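Local coordinates for protein serine acetyltransferase 1, putative (PDB 7BW9) that probably transfers an acetyl group to serine in cysteine biosynthesis, and binds cysteine, at residues 15-19 against 100-104; 72-76 against 85-89; 75-80 against 147-153. All blocks are in the same frame, centred on the assembly; numbering follows the deposited sequence.

In the fold
All three contacts lie in the helical part of the chain that precedes the left-handed beta-helix. Interactions 2 and 3 share S75 and I76 on helix 58-79. Their centres are about 8 Å apart, and they touch where I72 CG1 lies 3.6 Å from Y150 OH. I76 thus packs on helix 82-94 and on the start of helix 148-162. Interaction 1 stands apart, its centre about 24 Å from that of interaction 2 and about 28 Å from that of interaction 3. Helix 96-113, used by interaction 1, follows helix 82-94 of interaction 2. In interaction 3 the I148 side chain is about 12 Å from a bound cysteine.

Interaction 1: residues 15-19 against 100-104; sequences SYQSD and RELVK
The last turn of helix 2-17 and the turn after it face helix 96-113, with S15 opposite R100 (CA to CA 8.4 Å) and D19 opposite K104 (9.3 Å). Polar side chains bridge the backbones, the long ones coming from R100 and K104. R100 CG stands trans to the backbone N (chi1 -173°) and the chain runs extended to NE, which carries the guanidinium across to D19. The two flat groups meet edge on and nearly coplanar, their planes 22° apart. R100 NH2 bonds D19 OD2 at 2.5 Å, a doubtfully short length. R100 NH1 bonds D19 OD1 at 2.7 Å, on the syn side, a little out of the carboxylate plane. This two-pronged salt bridge limits rotation of both groups. It belongs to a salt-bridge network of D19, R100, E101 and K104 that ties the turn after helix 2-17 to helix 96-113 within the helical domain. K104 NZ adds a second charged bond to D19 OD1 (2.7 Å), from above the carboxylate plane. D19 OD1 therefore accepts from two cations, which probably favours the ionised acid. S15 OG works as a relay: it accepts from R100 NH1 at 2.7 Å and donates to E101 OE2 at 3.1 Å. K104 NZ also makes a weak salt bridge to E101 OE1. Y16 CD1 lies over one face of the guanidinium, 3.6 Å from R100 CZ. The ring itself presents its edge, the planes 72° apart. Outside the segments, Y16 OH bonds I44 O, and R100 NE bonds L45 O.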
ATOM      1  N   SER A  15     -12.498  -9.388 -30.523  1.00 34.32           N
ATOM      2  CA  SER A  15     -11.267  -8.728 -30.096  1.00 29.74           C
ATOM      3  C   SER A  15     -10.213  -9.744 -29.684  1.00 25.15           C
ATOM      4  O   SER A  15      -9.042  -9.610 -30.053  1.00 25.75           O
ATOM      5  CB  SER A  15     -11.561  -7.758 -28.950  1.00 28.76           C
ATOM      6  OG  SER A  15     -10.366  -7.209 -28.428  1.00 31.59           O
ATOM      7  N   TYR A  16     -10.605 -10.775 -28.923  1.00 24.15           N
ATOM      8  CA  TYR A  16      -9.623 -11.781 -28.519  1.00 29.03           C
ATOM      9  C   TYR A  16      -8.933 -12.371 -29.739  1.00 33.22           C
ATOM     10  O   TYR A  16      -7.710 -12.558 -29.744  1.00 29.64           O
ATOM     11  CB  TYR A  16     -10.269 -12.917 -27.712  1.00 23.39           C
ATOM     12  CG  TYR A  16     -11.019 -12.527 -26.459  1.00 25.41           C
ATOM     13  CD1 TYR A  16     -10.750 -11.338 -25.762  1.00 23.39           C
ATOM     14  CD2 TYR A  16     -11.999 -13.366 -25.963  1.00 21.27           C
ATOM     15  CE1 TYR A  16     -11.477 -11.014 -24.609  1.00 21.61           C
ATOM     16  CE2 TYR A  16     -12.711 -13.061 -24.840  1.00 21.95           C
ATOM     17  CZ  TYR A  16     -12.459 -11.901 -24.155  1.00 23.04           C
ATOM     18  OH  TYR A  16     -13.218 -11.671 -23.026  1.00 21.90           O
ATOM     19  N   GLN A  17      -9.706 -12.654 -30.792  1.00 36.99           N
ATOM     20  CA  GLN A  17      -9.170 -13.383 -31.935  1.00 36.45           C
ATOM     21  C   GLN A  17      -8.238 -12.523 -32.780  1.00 34.91           C
ATOM     22  O   GLN A  17      -7.240 -13.034 -33.298  1.00 42.30           O
ATOM     23  CB  GLN A  17     -10.320 -13.951 -32.764  1.00 42.68           C
ATOM     24  CG  GLN A  17     -11.227 -14.854 -31.925  1.00 54.26           C
ATOM     25  CD  GLN A  17     -12.317 -15.541 -32.727  1.00 63.33           C
ATOM     26  OE1 GLN A  17     -13.052 -14.903 -33.486  1.00 57.03           O
ATOM     27  NE2 GLN A  17     -12.437 -16.853 -32.548  1.00 58.54           N
ATOM     28  N   SER A  18      -8.506 -11.225 -32.890  1.00 34.44           N
ATOM     29  CA  SER A  18      -7.604 -10.339 -33.616  1.00 36.16           C
ATOM     30  C   SER A  18      -6.358  -9.967 -32.824  1.00 33.75           C
ATOM     31  O   SER A  18      -5.527  -9.217 -33.337  1.00 39.87           O
ATOM     32  CB  SER A  18      -8.334  -9.064 -34.029  1.00 35.48           C
ATOM     33  OG  SER A  18      -8.943  -8.459 -32.911  1.00 40.56           O
ATOM     34  N   ASP A  19      -6.205 -10.464 -31.602  1.00 36.10           N
ATOM     35  CA  ASP A  19      -5.047 -10.105 -30.799  1.00 33.36           C
ATOM     36  C   ASP A  19      -3.761 -10.537 -31.482  1.00 39.54           C
ATOM     37  O   ASP A  19      -3.702 -11.584 -32.127  1.00 38.32           O
ATOM     38  CB  ASP A  19      -5.119 -10.765 -29.425  1.00 36.49           C
ATOM     39  CG  ASP A  19      -5.930  -9.972 -28.439  1.00 31.46           C
ATOM     40  OD1 ASP A  19      -6.268  -8.804 -28.729  1.00 36.29           O
ATOM     41  OD2 ASP A  19      -6.226 -10.527 -27.369  1.00 33.47           O
ATOM     42  N   ARG A 100     -10.333  -2.240 -23.766  1.00 19.03           N
ATOM     43  CA  ARG A 100      -9.406  -3.352 -23.944  1.00 22.43           C
ATOM     44  C   ARG A 100      -8.212  -2.955 -24.813  1.00 23.70           C
ATOM     45  O   ARG A 100      -7.064  -3.292 -24.497  1.00 23.11           O
ATOM     46  CB  ARG A 100     -10.129  -4.560 -24.542  1.00 15.38           C
ATOM     47  CG  ARG A 100      -9.251  -5.787 -24.598  1.00 17.54           C
ATOM     48  CD  ARG A 100      -9.983  -7.060 -25.115  1.00 21.87           C
ATOM     49  NE  ARG A 100      -9.106  -8.192 -24.880  1.00 19.91           N
ATOM     50  CZ  ARG A 100      -8.297  -8.732 -25.784  1.00 19.33           C
ATOM     51  NH1 ARG A 100      -8.282  -8.298 -27.040  1.00 21.54           N
ATOM     52  NH2 ARG A 100      -7.514  -9.734 -25.423  1.00 25.94           N
ATOM     53  N   GLU A 101      -8.470  -2.260 -25.929  1.00 20.76           N
ATOM     54  CA  GLU A 101      -7.387  -1.851 -26.818  1.00 24.79           C
ATOM     55  C   GLU A 101      -6.445  -0.879 -26.122  1.00 21.79           C
ATOM     56  O   GLU A 101      -5.229  -0.914 -26.351  1.00 19.41           O
ATOM     57  CB  GLU A 101      -7.944  -1.219 -28.099  1.00 24.76           C
ATOM     58  CG  GLU A 101      -8.816  -2.145 -28.938  1.00 33.89           C
ATOM     59  CD  GLU A 101      -8.239  -3.556 -29.054  1.00 50.57           C
ATOM     60  OE1 GLU A 101      -7.166  -3.720 -29.688  1.00 53.75           O
ATOM     61  OE2 GLU A 101      -8.850  -4.501 -28.493  1.00 49.40           O
ATOM     62  N   LEU A 102      -6.993  -0.004 -25.267  1.00 19.20           N
ATOM     63  CA  LEU A 102      -6.165   0.923 -24.492  1.00 20.91           C
ATOM     64  C   LEU A 102      -5.296   0.189 -23.469  1.00 21.90           C
ATOM     65  O   LEU A 102      -4.105   0.501 -23.314  1.00 18.28           O
ATOM     66  CB  LEU A 102      -7.054   1.962 -23.797  1.00 23.10           C
ATOM     67  CG  LEU A 102      -7.635   3.082 -24.679  1.00 22.64           C
ATOM     68  CD1 LEU A 102      -8.603   3.955 -23.892  1.00 21.62           C
ATOM     69  CD2 LEU A 102      -6.539   3.936 -25.320  1.00 19.61           C
ATOM     70  N   VAL A 103      -5.869  -0.790 -22.763  1.00 15.80           N
ATOM     71  CA  VAL A 103      -5.094  -1.547 -21.786  1.00 17.09           C
ATOM     72  C   VAL A 103      -3.961  -2.297 -22.477  1.00 17.18           C
ATOM     73  O   VAL A 103      -2.824  -2.343 -21.976  1.00 16.56           O
ATOM     74  CB  VAL A 103      -6.024  -2.489 -20.995  1.00 20.51           C
ATOM     75  CG1 VAL A 103      -5.219  -3.510 -20.209  1.00 14.97           C
ATOM     76  CG2 VAL A 103      -6.934  -1.663 -20.060  1.00 18.95           C
ATOM     77  N   LYS A 104      -4.237  -2.858 -23.661  1.00 15.01           N
ATOM     78  CA  LYS A 104      -3.191  -3.531 -24.431  1.00 19.65           C
ATOM     79  C   LYS A 104      -2.030  -2.589 -24.724  1.00 17.19           C
ATOM     80  O   LYS A 104      -0.863  -2.993 -24.668  1.00 13.21           O
ATOM     81  CB  LYS A 104      -3.759  -4.073 -25.744  1.00 21.49           C
ATOM     82  CG  LYS A 104      -4.693  -5.265 -25.603  1.00 24.13           C
ATOM     83  CD  LYS A 104      -5.383  -5.542 -26.945  1.00 25.29           C
ATOM     84  CE  LYS A 104      -4.433  -6.200 -27.928  1.00 28.29           C
ATOM     85  NZ  LYS A 104      -5.079  -6.399 -29.260  1.00 32.55           N
TER

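Interaction 2: residues 72-76 against 85-89; sequences IQNSI and AEKCI
I72, Q73 and I76 of helix 58-79 pack on A85, C88 and I89 of helix 82-94 in a helical hairpin. The two helices follow each other in the chain, and the short segments run roughly antiparallel, at 141° with axes 9.0 Å apart. The CA atoms of Q73 and A85 come within 5.1 Å, a close approach probably allowed by the small alanine. A85 CB sits between the two residues facing it, 3.6 Å from Q73 O and 3.8 Å from I76 CG2. The branches of I76 divide the work. CG2 rests on A85, while CD1 on the other branch reaches C88 CB at 3.8 Å. I72 meets I89 at a slant. Its CG2 presses on I89 CD1 at 3.5 Å, tighter than usual for two carbons. I89 also turns its CG1 to Q73, and these two side chains cross at about a right angle. L142 of helix 128-144 covers I72 and C88, so this apolar side continues into the neighbouring helix. The polar side of the contact is built differently. A chi1 of 171° points Q73 CG away from its own backbone N, and the chain runs extended past A85 CB. It lies alongside E86, the two side chains pointing the same way. Q73 NE2 lies against the aliphatic E86 CG. The amide and carboxylate planes are turned 74° from each other. A water joins the two ends, donating to Q73 OE1 at 3.1 Å and to E86 OE2 at 2.9 Å.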
ATOM      1  N   ILE A  72     -21.845  -3.421 -10.810  1.00 25.96           N
ATOM      2  CA  ILE A  72     -21.652  -1.975 -10.939  1.00 24.28           C
ATOM      3  C   ILE A  72     -22.994  -1.267 -10.873  1.00 26.87           C
ATOM      4  O   ILE A  72     -23.148  -0.258 -10.171  1.00 24.10           O
ATOM      5  CB  ILE A  72     -20.892  -1.629 -12.235  1.00 23.39           C
ATOM      6  CG1 ILE A  72     -19.451  -2.142 -12.169  1.00 23.36           C
ATOM      7  CG2 ILE A  72     -20.900  -0.111 -12.492  1.00 16.57           C
ATOM      8  CD1 ILE A  72     -18.727  -2.101 -13.500  1.00 17.55           C
ATOM      9  N   GLN A  73     -23.995  -1.800 -11.588  1.00 27.53           N
ATOM     10  CA  GLN A  73     -25.314  -1.180 -11.577  1.00 32.08           C
ATOM     11  C   GLN A  73     -25.882  -1.131 -10.163  1.00 29.78           C
ATOM     12  O   GLN A  73     -26.416  -0.100  -9.737  1.00 27.25           O
ATOM     13  CB  GLN A  73     -26.252  -1.923 -12.531  1.00 36.34           C
ATOM     14  CG  GLN A  73     -27.704  -1.470 -12.421  1.00 45.54           C
ATOM     15  CD  GLN A  73     -28.504  -1.656 -13.704  1.00 51.47           C
ATOM     16  OE1 GLN A  73     -27.992  -2.132 -14.723  1.00 46.23           O
ATOM     17  NE2 GLN A  73     -29.774  -1.266 -13.658  1.00 56.47           N
ATOM     18  N   ASN A  74     -25.723  -2.212  -9.397  1.00 31.39           N
ATOM     19  CA  ASN A  74     -26.259  -2.216  -8.037  1.00 32.47           C
ATOM     20  C   ASN A  74     -25.552  -1.213  -7.133  1.00 31.42           C
ATOM     21  O   ASN A  74     -26.192  -0.628  -6.250  1.00 30.34           O
ATOM     22  CB  ASN A  74     -26.179  -3.619  -7.434  1.00 36.77           C
ATOM     23  CG  ASN A  74     -27.099  -4.597  -8.132  1.00 50.30           C
ATOM     24  OD1 ASN A  74     -27.999  -4.193  -8.876  1.00 46.66           O
ATOM     25  ND2 ASN A  74     -26.882  -5.892  -7.898  1.00 52.13           N
ATOM     26  N   SER A  75     -24.246  -1.005  -7.314  1.00 21.76           N
ATOM     27  CA  SER A  75     -23.565  -0.029  -6.470  1.00 30.70           C
ATOM     28  C   SER A  75     -23.960   1.394  -6.835  1.00 26.45           C
ATOM     29  O   SER A  75     -24.106   2.247  -5.950  1.00 27.65           O
ATOM     30  CB  SER A  75     -22.052  -0.208  -6.566  1.00 25.28           C
ATOM     31  OG  SER A  75     -21.711  -1.578  -6.455  1.00 34.34           O
ATOM     32  N   ILE A  76     -24.119   1.682  -8.131  1.00 25.08           N
ATOM     33  CA  ILE A  76     -24.465   3.043  -8.533  1.00 30.23           C
ATOM     34  C   ILE A  76     -25.878   3.389  -8.072  1.00 28.92           C
ATOM     35  O   ILE A  76     -26.123   4.491  -7.561  1.00 27.05           O
ATOM     36  CB  ILE A  76     -24.288   3.232 -10.054  1.00 26.89           C
ATOM     37  CG1 ILE A  76     -22.811   3.079 -10.439  1.00 26.27           C
ATOM     38  CG2 ILE A  76     -24.784   4.606 -10.484  1.00 24.58           C
ATOM     39  CD1 ILE A  76     -22.571   3.052 -11.926  1.00 20.19           C
ATOM     40  N   ALA A  85     -27.649   4.656 -13.137  1.00 24.98           N
ATOM     41  CA  ALA A  85     -26.901   3.404 -13.203  1.00 27.38           C
ATOM     42  C   ALA A  85     -26.951   2.801 -14.605  1.00 31.78           C
ATOM     43  O   ALA A  85     -25.911   2.434 -15.171  1.00 30.67           O
ATOM     44  CB  ALA A  85     -27.441   2.429 -12.159  1.00 26.65           C
ATOM     45  N   GLU A  86     -28.153   2.717 -15.196  1.00 29.60           N
ATOM     46  CA  GLU A  86     -28.293   2.212 -16.565  1.00 30.50           C
ATOM     47  C   GLU A  86     -27.493   3.051 -17.557  1.00 25.95           C
ATOM     48  O   GLU A  86     -26.848   2.511 -18.465  1.00 28.15           O
ATOM     49  CB  GLU A  86     -29.770   2.201 -16.976  1.00 32.24           C
ATOM     50  CG  GLU A  86     -30.572   0.993 -16.516  1.00 50.45           C
ATOM     51  CD  GLU A  86     -31.651   0.583 -17.523  1.00 62.14           C
ATOM     52  OE1 GLU A  86     -32.178   1.469 -18.239  1.00 52.67           O
ATOM     53  OE2 GLU A  86     -31.963  -0.628 -17.602  1.00 64.27           O
ATOM     54  N   LYS A  87     -27.557   4.374 -17.426  1.00 26.16           N
ATOM     55  CA  LYS A  87     -26.796   5.250 -18.315  1.00 28.80           C
ATOM     56  C   LYS A  87     -25.301   4.955 -18.221  1.00 28.80           C
ATOM     57  O   LYS A  87     -24.620   4.788 -19.244  1.00 24.37           O
ATOM     58  CB  LYS A  87     -27.098   6.710 -17.970  1.00 30.07           C
ATOM     59  CG  LYS A  87     -26.247   7.749 -18.676  1.00 34.79           C
ATOM     60  CD  LYS A  87     -26.661   9.155 -18.235  1.00 47.07           C
ATOM     61  CE  LYS A  87     -25.602  10.208 -18.579  1.00 43.21           C
ATOM     62  NZ  LYS A  87     -25.325  10.257 -20.047  1.00 51.45           N
ATOM     63  N   CYS A  88     -24.780   4.839 -16.994  1.00 26.09           N
ATOM     64  CA  CYS A  88     -23.355   4.573 -16.817  1.00 22.34           C
ATOM     65  C   CYS A  88     -22.970   3.228 -17.405  1.00 23.37           C
ATOM     66  O   CYS A  88     -21.935   3.102 -18.072  1.00 22.16           O
ATOM     67  CB  CYS A  88     -22.994   4.643 -15.334  1.00 17.49           C
ATOM     68  SG  CYS A  88     -23.102   6.349 -14.707  1.00 26.05           S
ATOM     69  N   ILE A  89     -23.806   2.214 -17.173  1.00 20.23           N
ATOM     70  CA  ILE A  89     -23.545   0.867 -17.661  1.00 23.75           C
ATOM     71  C   ILE A  89     -23.540   0.838 -19.181  1.00 21.67           C
ATOM     72  O   ILE A  89     -22.711   0.165 -19.810  1.00 18.01           O
ATOM     73  CB  ILE A  89     -24.611  -0.082 -17.077  1.00 28.38           C
ATOM     74  CG1 ILE A  89     -24.293  -0.361 -15.616  1.00 32.61           C
ATOM     75  CG2 ILE A  89     -24.783  -1.344 -17.916  1.00 27.92           C
ATOM     76  CD1 ILE A  89     -22.844  -0.466 -15.358  1.00 27.07           C
TER
HETATM   77  O   HOH W   1     -30.296  -2.795 -16.732  1.00 43.89           O

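Interaction 3: residues 75-80 against 147-153; sequences SIEAYY and DIEYSRE
Y79, the last residue of helix 58-79, and Y80 just after it reach the first two turns of helix 148-162. E149 CB lies over one face of the Y79 ring, 3.6 Å from its centroid, in a CH-pi contact. At the ring's edge Y79 OH donates to E153 OE1 at 2.5 Å, meeting that oxygen from above the carboxylate plane. In E153 a chi1 of -170° swings CG clear of the main-chain N, and the extended chain brings the acid to the hydroxyl. Y80 OH takes two backbone N-H groups of the helix start, I148 N at 3.0 Å and E149 N at 3.2 Å. The edge of the Y80 ring touches D147 OD1. One turn back on helix 58-79, S75 CB packs on Y150 CD1 at 3.3 Å, and I76 CG1 sits against D147 OD2 and Y150 CD2. D147 holds the helix start: its OD1 accepts from Y150 N at 2.7 Å through the syn lone pair. In the next shell Y150 OH hydrogen-bonds E37 OE2. R125 NE of the second subunit hydrogen-bonds Y79 OH and forms a salt bridge with E153 OE1, S119 of that subunit bonds E149 OE2, and its F29 ring meets Y79 edge-to-face. An aspartate N-cap, joined by a tyrosine hydroxyl on other N-H groups of the first turn, starts helix 148-162, which leads into the left-handed beta-helix of this hexapeptide-repeat family.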
ATOM      1  N   SER A  75     -24.246  -1.005  -7.314  1.00 21.76           N
ATOM      2  CA  SER A  75     -23.565  -0.029  -6.470  1.00 30.70           C
ATOM      3  C   SER A  75     -23.960   1.394  -6.835  1.00 26.45           C
ATOM      4  O   SER A  75     -24.106   2.247  -5.950  1.00 27.65           O
ATOM      5  CB  SER A  75     -22.052  -0.208  -6.566  1.00 25.28           C
ATOM      6  OG  SER A  75     -21.711  -1.578  -6.455  1.00 34.34           O
ATOM      7  N   ILE A  76     -24.119   1.682  -8.131  1.00 25.08           N
ATOM      8  CA  ILE A  76     -24.465   3.043  -8.533  1.00 30.23           C
ATOM      9  C   ILE A  76     -25.878   3.389  -8.072  1.00 28.92           C
ATOM     10  O   ILE A  76     -26.123   4.491  -7.561  1.00 27.05           O
ATOM     11  CB  ILE A  76     -24.288   3.232 -10.054  1.00 26.89           C
ATOM     12  CG1 ILE A  76     -22.811   3.079 -10.439  1.00 26.27           C
ATOM     13  CG2 ILE A  76     -24.784   4.606 -10.484  1.00 24.58           C
ATOM     14  CD1 ILE A  76     -22.571   3.052 -11.926  1.00 20.19           C
ATOM     15  N   GLU A  77     -26.818   2.440  -8.206  1.00 28.88           N
ATOM     16  CA  GLU A  77     -28.172   2.623  -7.686  1.00 32.41           C
ATOM     17  C   GLU A  77     -28.161   3.005  -6.219  1.00 35.30           C
ATOM     18  O   GLU A  77     -28.902   3.900  -5.798  1.00 37.45           O
ATOM     19  CB  GLU A  77     -28.986   1.343  -7.848  1.00 40.65           C
ATOM     20  CG  GLU A  77     -29.439   1.046  -9.245  1.00 48.97           C
ATOM     21  CD  GLU A  77     -30.529  -0.008  -9.279  1.00 53.39           C
ATOM     22  OE1 GLU A  77     -31.247  -0.168  -8.263  1.00 59.22           O
ATOM     23  OE2 GLU A  77     -30.646  -0.690 -10.317  1.00 53.08           O
ATOM     24  N   ALA A  78     -27.342   2.314  -5.418  1.00 39.10           N
ATOM     25  CA  ALA A  78     -27.306   2.583  -3.986  1.00 34.69           C
ATOM     26  C   ALA A  78     -26.960   4.037  -3.713  1.00 37.88           C
ATOM     27  O   ALA A  78     -27.566   4.675  -2.845  1.00 34.79           O
ATOM     28  CB  ALA A  78     -26.313   1.643  -3.299  1.00 33.69           C
ATOM     29  N   TYR A  79     -26.006   4.593  -4.464  1.00 36.31           N
ATOM     30  CA  TYR A  79     -25.652   5.995  -4.276  1.00 28.14           C
ATOM     31  C   TYR A  79     -26.644   6.945  -4.946  1.00 32.96           C
ATOM     32  O   TYR A  79     -26.782   8.093  -4.505  1.00 36.28           O
ATOM     33  CB  TYR A  79     -24.253   6.267  -4.826  1.00 27.22           C
ATOM     34  CG  TYR A  79     -23.089   5.774  -3.986  1.00 32.15           C
ATOM     35  CD1 TYR A  79     -22.640   6.495  -2.879  1.00 31.40           C
ATOM     36  CD2 TYR A  79     -22.400   4.619  -4.337  1.00 30.87           C
ATOM     37  CE1 TYR A  79     -21.557   6.058  -2.135  1.00 30.32           C
ATOM     38  CE2 TYR A  79     -21.317   4.178  -3.601  1.00 31.28           C
ATOM     39  CZ  TYR A  79     -20.900   4.896  -2.501  1.00 34.05           C
ATOM     40  OH  TYR A  79     -19.819   4.442  -1.773  1.00 38.04           O
ATOM     41  N   TYR A  80     -27.320   6.498  -6.011  1.00 27.80           N
ATOM     42  CA  TYR A  80     -28.162   7.351  -6.849  1.00 29.21           C
ATOM     43  C   TYR A  80     -29.502   6.697  -7.156  1.00 32.39           C
ATOM     44  O   TYR A  80     -30.370   6.608  -6.285  1.00 40.94           O
ATOM     45  CB  TYR A  80     -27.466   7.680  -8.175  1.00 32.54           C
ATOM     46  CG  TYR A  80     -26.166   8.424  -8.046  1.00 29.84           C
ATOM     47  CD1 TYR A  80     -26.141   9.809  -7.933  1.00 35.96           C
ATOM     48  CD2 TYR A  80     -24.952   7.743  -8.062  1.00 34.46           C
ATOM     49  CE1 TYR A  80     -24.937  10.498  -7.821  1.00 34.05           C
ATOM     50  CE2 TYR A  80     -23.741   8.420  -7.949  1.00 32.54           C
ATOM     51  CZ  TYR A  80     -23.739   9.794  -7.826  1.00 34.90           C
ATOM     52  OH  TYR A  80     -22.537  10.454  -7.727  1.00 27.94           O
ATOM     53  N   ASP A 147     -21.646   9.342 -12.469  1.00 27.12           N
ATOM     54  CA  ASP A 147     -21.542   8.641 -11.188  1.00 31.50           C
ATOM     55  C   ASP A 147     -20.212   9.005 -10.545  1.00 27.09           C
ATOM     56  O   ASP A 147     -19.178   8.402 -10.843  1.00 29.19           O
ATOM     57  CB  ASP A 147     -21.659   7.132 -11.366  1.00 28.68           C
ATOM     58  CG  ASP A 147     -20.970   6.365 -10.244  1.00 37.71           C
ATOM     59  OD1 ASP A 147     -21.082   6.795  -9.069  1.00 39.38           O
ATOM     60  OD2 ASP A 147     -20.266   5.371 -10.540  1.00 39.15           O
ATOM     61  N   ILE A 148     -20.223   9.989  -9.653  1.00 29.87           N
ATOM     62  CA  ILE A 148     -18.964  10.366  -9.027  1.00 31.45           C
ATOM     63  C   ILE A 148     -18.694   9.561  -7.762  1.00 30.11           C
ATOM     64  O   ILE A 148     -17.530   9.428  -7.368  1.00 32.68           O
ATOM     65  CB  ILE A 148     -18.907  11.877  -8.744  1.00 34.19           C
ATOM     66  CG1 ILE A 148     -19.921  12.272  -7.666  1.00 37.79           C
ATOM     67  CG2 ILE A 148     -19.127  12.656 -10.034  1.00 29.92           C
ATOM     68  CD1 ILE A 148     -19.924  13.742  -7.355  1.00 42.03           C
ATOM     69  N   GLU A 149     -19.724   8.972  -7.151  1.00 27.13           N
ATOM     70  CA  GLU A 149     -19.540   8.288  -5.878  1.00 25.93           C
ATOM     71  C   GLU A 149     -18.989   6.879  -6.070  1.00 25.29           C
ATOM     72  O   GLU A 149     -17.980   6.513  -5.453  1.00 22.84           O
ATOM     73  CB  GLU A 149     -20.858   8.238  -5.111  1.00 30.18           C
ATOM     74  CG  GLU A 149     -21.559   9.575  -4.922  1.00 35.17           C
ATOM     75  CD  GLU A 149     -21.264  10.245  -3.584  1.00 39.59           C
ATOM     76  OE1 GLU A 149     -20.872   9.544  -2.625  1.00 41.37           O
ATOM     77  OE2 GLU A 149     -21.437  11.482  -3.494  1.00 49.06           O
ATOM     78  N   TYR A 150     -19.643   6.057  -6.899  1.00 20.85           N
ATOM     79  CA  TYR A 150     -19.185   4.675  -7.008  1.00 23.65           C
ATOM     80  C   TYR A 150     -17.865   4.587  -7.767  1.00 17.73           C
ATOM     81  O   TYR A 150     -17.016   3.761  -7.429  1.00 20.65           O
ATOM     82  CB  TYR A 150     -20.233   3.771  -7.662  1.00 21.22           C
ATOM     83  CG  TYR A 150     -19.601   2.450  -8.048  1.00 15.40           C
ATOM     84  CD1 TYR A 150     -19.236   1.521  -7.079  1.00 21.21           C
ATOM     85  CD2 TYR A 150     -19.268   2.182  -9.362  1.00 19.14           C
ATOM     86  CE1 TYR A 150     -18.618   0.335  -7.426  1.00 20.43           C
ATOM     87  CE2 TYR A 150     -18.651   1.011  -9.720  1.00 17.09           C
ATOM     88  CZ  TYR A 150     -18.326   0.091  -8.761  1.00 21.00           C
ATOM     89  OH  TYR A 150     -17.710  -1.071  -9.158  1.00 26.06           O
ATOM     90  N   SER A 151     -17.670   5.422  -8.796  1.00 17.85           N
ATOM     91  CA  SER A 151     -16.386   5.419  -9.495  1.00 21.75           C
ATOM     92  C   SER A 151     -15.223   5.731  -8.544  1.00 16.18           C
ATOM     93  O   SER A 151     -14.115   5.216  -8.732  1.00 13.91           O
ATOM     94  CB  SER A 151     -16.419   6.403 -10.665  1.00 14.58           C
ATOM     95  OG  SER A 151     -16.584   7.735 -10.222  1.00 19.79           O
ATOM     96  N   ARG A 152     -15.470   6.537  -7.506  1.00 18.32           N
ATOM     97  CA  ARG A 152     -14.431   6.840  -6.524  1.00 16.36           C
ATOM     98  C   ARG A 152     -14.193   5.659  -5.598  1.00 16.98           C
ATOM     99  O   ARG A 152     -13.042   5.284  -5.333  1.00 17.83           O
ATOM    100  CB  ARG A 152     -14.807   8.083  -5.714  1.00 21.40           C
ATOM    101  CG  ARG A 152     -13.797   8.436  -4.618  1.00 21.18           C
ATOM    102  CD  ARG A 152     -12.486   8.960  -5.216  1.00 23.60           C
ATOM    103  NE  ARG A 152     -11.424   9.128  -4.224  1.00 27.81           N
ATOM    104  CZ  ARG A 152     -11.219  10.239  -3.518  1.00 23.50           C
ATOM    105  NH1 ARG A 152     -12.014  11.290  -3.678  1.00 23.05           N
ATOM    106  NH2 ARG A 152     -10.233  10.298  -2.637  1.00 21.19           N
ATOM    107  N   GLU A 153     -15.278   5.075  -5.075  1.00 19.63           N
ATOM    108  CA  GLU A 153     -15.184   3.843  -4.301  1.00 20.24           C
ATOM    109  C   GLU A 153     -14.405   2.777  -5.067  1.00 20.03           C
ATOM    110  O   GLU A 153     -13.509   2.120  -4.521  1.00 13.96           O
ATOM    111  CB  GLU A 153     -16.592   3.346  -3.958  1.00 21.75           C
ATOM    112  CG  GLU A 153     -16.644   2.202  -2.958  1.00 30.92           C
ATOM    113  CD  GLU A 153     -18.052   1.612  -2.821  1.00 39.29           C
ATOM    114  OE1 GLU A 153     -18.852   2.148  -2.022  1.00 37.94           O
ATOM    115  OE2 GLU A 153     -18.363   0.629  -3.531  1.00 49.67           O
TER